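Local coordinates for protein IroE-like serine hydrolase (Shewanella oneidensis, PDB 3GFF) that probably hydrolyses ester bonds, as an IroE-like serine hydrolase of the esterase D family with an alpha/beta-hydrolase fold, at residues G115-L118 against D119-E122; A151-A154 against L155-D158. One frame throughout, in Å; residues are numbered along the deposited sequence.

Interaction 1 of 2, residues G115-L118 against D119-E122; sequences GRFL and DFIE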
loop_
_atom_site.group_PDB
_atom_site.type_symbol
_atom_site.label_atom_id
_atom_site.label_comp_id
_atom_site.label_asym_id
_atom_site.label_seq_id
_atom_site.Cartn_x
_atom_site.Cartn_y
_atom_site.Cartn_z
ATOM N N GLY A 115 -22.448 13.230 -15.610
ATOM C CA GLY A 115 -22.464 14.704 -15.762
ATOM C C GLY A 115 -23.008 15.394 -14.545
ATOM O O GLY A 115 -22.397 16.320 -13.994
ATOM N N ARG A 116 -24.160 14.906 -14.114
ATOM C CA ARG A 116 -24.845 15.423 -12.946
ATOM C C ARG A 116 -24.132 15.135 -11.641
ATOM O O ARG A 116 -24.175 15.965 -10.746
ATOM C CB ARG A 116 -26.297 14.934 -12.936
ATOM C CG ARG A 116 -27.077 15.583 -14.106
ATOM C CD ARG A 116 -28.095 14.679 -14.806
ATOM N NE ARG A 116 -29.511 14.598 -14.400
ATOM C CZ ARG A 116 -30.141 15.193 -13.378
ATOM N NH1 ARG A 116 -29.544 15.990 -12.480
ATOM N NH2 ARG A 116 -31.443 14.952 -13.254
ATOM N N PHE A 117 -23.525 13.965 -11.518
ATOM C CA PHE A 117 -22.733 13.637 -10.344
ATOM C C PHE A 117 -21.498 14.572 -10.250
ATOM O O PHE A 117 -21.133 15.022 -9.141
ATOM C CB PHE A 117 -22.385 12.145 -10.342
ATOM C CG PHE A 117 -21.378 11.739 -9.306
ATOM C CD1 PHE A 117 -21.736 11.599 -7.988
ATOM C CD2 PHE A 117 -20.064 11.461 -9.668
ATOM C CE1 PHE A 117 -20.802 11.187 -7.043
ATOM C CE2 PHE A 117 -19.132 11.073 -8.730
ATOM C CZ PHE A 117 -19.491 10.946 -7.424
ATOM N N LEU A 118 -20.850 14.861 -11.389
ATOM C CA LEU A 118 -19.756 15.829 -11.403
ATOM C C LEU A 118 -20.294 17.220 -11.011
ATOM O O LEU A 118 -19.639 17.982 -10.291
ATOM C CB LEU A 118 -19.057 15.876 -12.770
ATOM C CG LEU A 118 -18.068 14.728 -13.003
ATOM C CD1 LEU A 118 -17.782 14.515 -14.508
ATOM C CD2 LEU A 118 -16.774 14.989 -12.149
ATOM N N ASP A 119 -21.484 17.560 -11.498
ATOM C CA ASP A 119 -22.108 18.839 -11.125
ATOM C C ASP A 119 -22.330 18.878 -9.621
ATOM O O ASP A 119 -22.130 19.917 -8.968
ATOM C CB ASP A 119 -23.428 19.026 -11.842
ATOM C CG ASP A 119 -23.257 19.306 -13.326
ATOM O OD1 ASP A 119 -22.156 19.660 -13.796
ATOM O OD2 ASP A 119 -24.239 19.149 -14.027
ATOM N N PHE A 120 -22.764 17.753 -9.062
ATOM C CA PHE A 120 -22.911 17.603 -7.599
ATOM C C PHE A 120 -21.613 17.946 -6.852
ATOM O O PHE A 120 -21.629 18.631 -5.836
ATOM C CB PHE A 120 -23.411 16.201 -7.224
ATOM C CG PHE A 120 -22.917 15.716 -5.851
ATOM C CD1 PHE A 120 -23.405 16.269 -4.670
ATOM C CD2 PHE A 120 -21.960 14.687 -5.759
ATOM C CE1 PHE A 120 -22.951 15.821 -3.407
ATOM C CE2 PHE A 120 -21.466 14.254 -4.484
ATOM C CZ PHE A 120 -21.975 14.838 -3.322
ATOM N N ILE A 121 -20.494 17.472 -7.373
ATOM C CA ILE A 121 -19.191 17.733 -6.770
ATOM C C ILE A 121 -18.852 19.227 -6.860
ATOM O O ILE A 121 -18.514 19.846 -5.859
ATOM C CB ILE A 121 -18.072 16.859 -7.400
ATOM C CG1 ILE A 121 -18.309 15.376 -7.080
ATOM C CG2 ILE A 121 -16.645 17.338 -6.928
ATOM C CD1 ILE A 121 -17.377 14.422 -7.808
ATOM N N GLU A 122 -18.993 19.813 -8.043
ATOM C CA GLU A 122 -18.619 21.212 -8.231
ATOM C C GLU A 122 -19.552 22.229 -7.661
ATOM O O GLU A 122 -19.098 23.288 -7.217
ATOM C CB GLU A 122 -18.410 21.525 -9.722
ATOM C CG GLU A 122 -17.225 20.776 -10.298
ATOM C CD GLU A 122 -16.780 21.283 -11.636
ATOM O OE1 GLU A 122 -17.400 20.968 -12.668
ATOM O OE2 GLU A 122 -15.748 21.957 -11.666
#

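Interaction 2 of 2, residues A151-A154 against L155-D158; sequences AMEA and LRTD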
loop_
_atom_site.group_PDB
_atom_site.type_symbol
_atom_site.label_atom_id
_atom_site.label_comp_id
_atom_site.label_asym_id
_atom_site.label_seq_id
_atom_site.Cartn_x
_atom_site.Cartn_y
_atom_site.Cartn_z
ATOM N N ALA A 151 -13.379 10.297 -13.826
ATOM C CA ALA A 151 -12.120 11.020 -14.100
ATOM C C ALA A 151 -12.053 11.372 -15.576
ATOM O O ALA A 151 -11.841 12.525 -15.914
ATOM C CB ALA A 151 -10.900 10.197 -13.689
HETATM N N MSE A 152 -12.297 10.398 -16.458
HETATM C CA MSE A 152 -12.220 10.646 -17.914
HETATM C C MSE A 152 -13.192 11.715 -18.366
HETATM O O MSE A 152 -12.836 12.564 -19.170
HETATM C CB MSE A 152 -12.479 9.363 -18.723
HETATM C CG MSE A 152 -11.400 8.267 -18.587
HETATM SE SE MSE A 152 -9.561 8.948 -18.801
HETATM C CE MSE A 152 -8.560 7.349 -18.831
ATOM N N GLU A 153 -14.429 11.649 -17.865
ATOM C CA GLU A 153 -15.481 12.603 -18.229
ATOM C C GLU A 153 -15.191 14.028 -17.680
ATOM O O GLU A 153 -15.399 15.028 -18.352
ATOM C CB GLU A 153 -16.828 12.049 -17.769
ATOM C CG GLU A 153 -18.042 12.804 -18.253
ATOM C CD GLU A 153 -18.215 12.779 -19.766
ATOM O OE1 GLU A 153 -17.409 12.133 -20.496
ATOM O OE2 GLU A 153 -19.154 13.423 -20.219
ATOM N N ALA A 154 -14.655 14.109 -16.473
ATOM C CA ALA A 154 -14.246 15.377 -15.880
ATOM C C ALA A 154 -13.213 16.010 -16.818
ATOM O O ALA A 154 -13.354 17.171 -17.195
ATOM C CB ALA A 154 -13.666 15.156 -14.461
ATOM N N LEU A 155 -12.206 15.228 -17.223
ATOM C CA LEU A 155 -11.211 15.693 -18.181
ATOM C C LEU A 155 -11.919 16.002 -19.496
ATOM O O LEU A 155 -11.843 17.121 -19.986
ATOM C CB LEU A 155 -10.058 14.672 -18.353
ATOM C CG LEU A 155 -8.778 15.021 -19.160
ATOM C CD1 LEU A 155 -7.893 16.053 -18.471
ATOM C CD2 LEU A 155 -7.920 13.727 -19.446
ATOM N N ARG A 156 -12.696 15.054 -20.012
ATOM C CA ARG A 156 -13.368 15.250 -21.297
ATOM C C ARG A 156 -14.202 16.532 -21.395
ATOM O O ARG A 156 -14.220 17.188 -22.458
ATOM C CB ARG A 156 -14.273 14.055 -21.672
ATOM C CG ARG A 156 -14.640 14.053 -23.172
ATOM C CD ARG A 156 -15.740 13.033 -23.520
ATOM N NE ARG A 156 -17.032 13.499 -23.036
ATOM C CZ ARG A 156 -17.863 14.301 -23.701
ATOM N NH1 ARG A 156 -17.588 14.719 -24.930
ATOM N NH2 ARG A 156 -19.011 14.664 -23.139
ATOM N N THR A 157 -14.891 16.883 -20.309
ATOM C CA THR A 157 -15.779 18.052 -20.291
ATOM C C THR A 157 -15.195 19.321 -19.619
ATOM O O THR A 157 -15.928 20.219 -19.204
ATOM C CB THR A 157 -17.113 17.650 -19.643
ATOM O OG1 THR A 157 -16.886 17.222 -18.294
ATOM C CG2 THR A 157 -17.714 16.499 -20.418
ATOM N N ASP A 158 -13.869 19.365 -19.518
ATOM C CA ASP A 158 -13.101 20.507 -19.020
ATOM C C ASP A 158 -13.526 21.061 -17.659
ATOM O O ASP A 158 -13.463 22.254 -17.444
ATOM C CB ASP A 158 -13.098 21.582 -20.101
ATOM C CG ASP A 158 -12.603 21.031 -21.438
ATOM O OD1 ASP A 158 -12.161 19.874 -21.438
ATOM O OD2 ASP A 158 -12.653 21.730 -22.465
#

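Interaction 1 of 2, residues G115-L118 against D119-E122
Phe117 and Phe120 meet obliquely on the buried side of helix 114-132, three residues apart along the chain. Phe117 CD1 lies 3.8 Å from Phe120 CD2, and the two ring planes are inclined by 34°, a pairing that is neither a stack nor a T-shape. A chi1 of 170° sets Phe117 CG anti to the backbone N and sends the ring outward, where CE2 lies 3.9 Å from Ile121 CD1. Leu118 joins more loosely, its CD2 4.4 Å from the same methyl. Broad, flat or branched apolar residues suit this face because they pack against one another and against the sheet beyond. Four consecutive i to i+4 backbone bonds tie the turn together, among them Phe120 N to Arg116 O at 2.8 Å.

The solvent side is that of Arg116, which is exposed and runs out from the helix; its NH1 stays 6.4 Å from Asp119 OD2, too far for a salt bridge. Asp119 and Glu122 form a different flank, polar and partly covered. The Asp119 carboxylate folds back over Gly115 O, with OD1 and OD2 each 3.4 Å from that oxygen; Arg159, which makes salt bridges to Asp119 and Glu122 and a hydrogen bond to Gly115 O, probably offsets the repulsion between these acceptors. Glu122 OE2 also accepts from Leu161 N. Acidic residues one turn apart therefore suit a flank facing this guanidinium.

Around the turn, Phe120 rests on strands 24-31 and 77-81, Ile121 on Ile81 of strand 77-81, Phe117 against Tyr90 and Arg26, and Leu118 on helix 146-156.

Interaction 2 of 2, residues A151-A154 against L155-D158
Glu153 and Arg156 lie side by side near the C-terminal end of helix 146-156, which closes in a Schellman motif with Asp158, at positive phi, as its C' residue. Their side chains point the same way, carboxylate and guanidinium planes 28° apart. Arg156 grips in a side-on, two-nitrogen salt bridge: NE donates to Glu153 OE1 at 2.9 Å and NH2 to Glu153 OE2 at 3.2 Å, on the syn side but tilted out of the carboxylate plane, while both oxygens lie close to the guanidinium plane. Glu153 is bent at chi2 (64°), which turns its carboxylate along the helix toward this partner, while Tyr179 OH also hydrogen-bonds OE1. A long cation suits this partly exposed position, where it can answer a buried acid; an alanine here would probably leave the carboxylate without its charge mate, held at OE1 by Tyr179 but with OE2 no longer gripped. Thr157 crosses Glu153 obliquely, its methyl CG2 3.4 Å from OE2. Small Ala151 and Ala154 let the helix lie close to Tyr165 of strand 164-168, in the beta-alpha-beta unit. Glu153 O accepts from both Thr157 N and Thr157 OG1, each 2.7 Å away and approaching from opposite faces of the carbonyl plane.

Overall arrangement
Interactions 1 and 2 lie on neighbouring helices, 114-132 and 146-156, with their centres about 11 Å apart. They touch directly through Leu118, whose CD1 comes within 3.7 Å of Ala154 N; the small alanine lets the leucine approach the backbone of helix 146-156. Arg159, whose backbone N completes the Schellman motif by bonding Ala154 O, forms a second link: its NE hydrogen-bonds Thr157 OG1, while NH1 makes salt bridges to Asp119 and Glu122. Helix 146-156 follows strand 138-144, and the GxSxG sequence spanning their junction is consistent with a nucleophile elbow, where Ser145 probably forms a triad with His247 and Asp169. Phe117 and Ala151 approach that elbow without touching it.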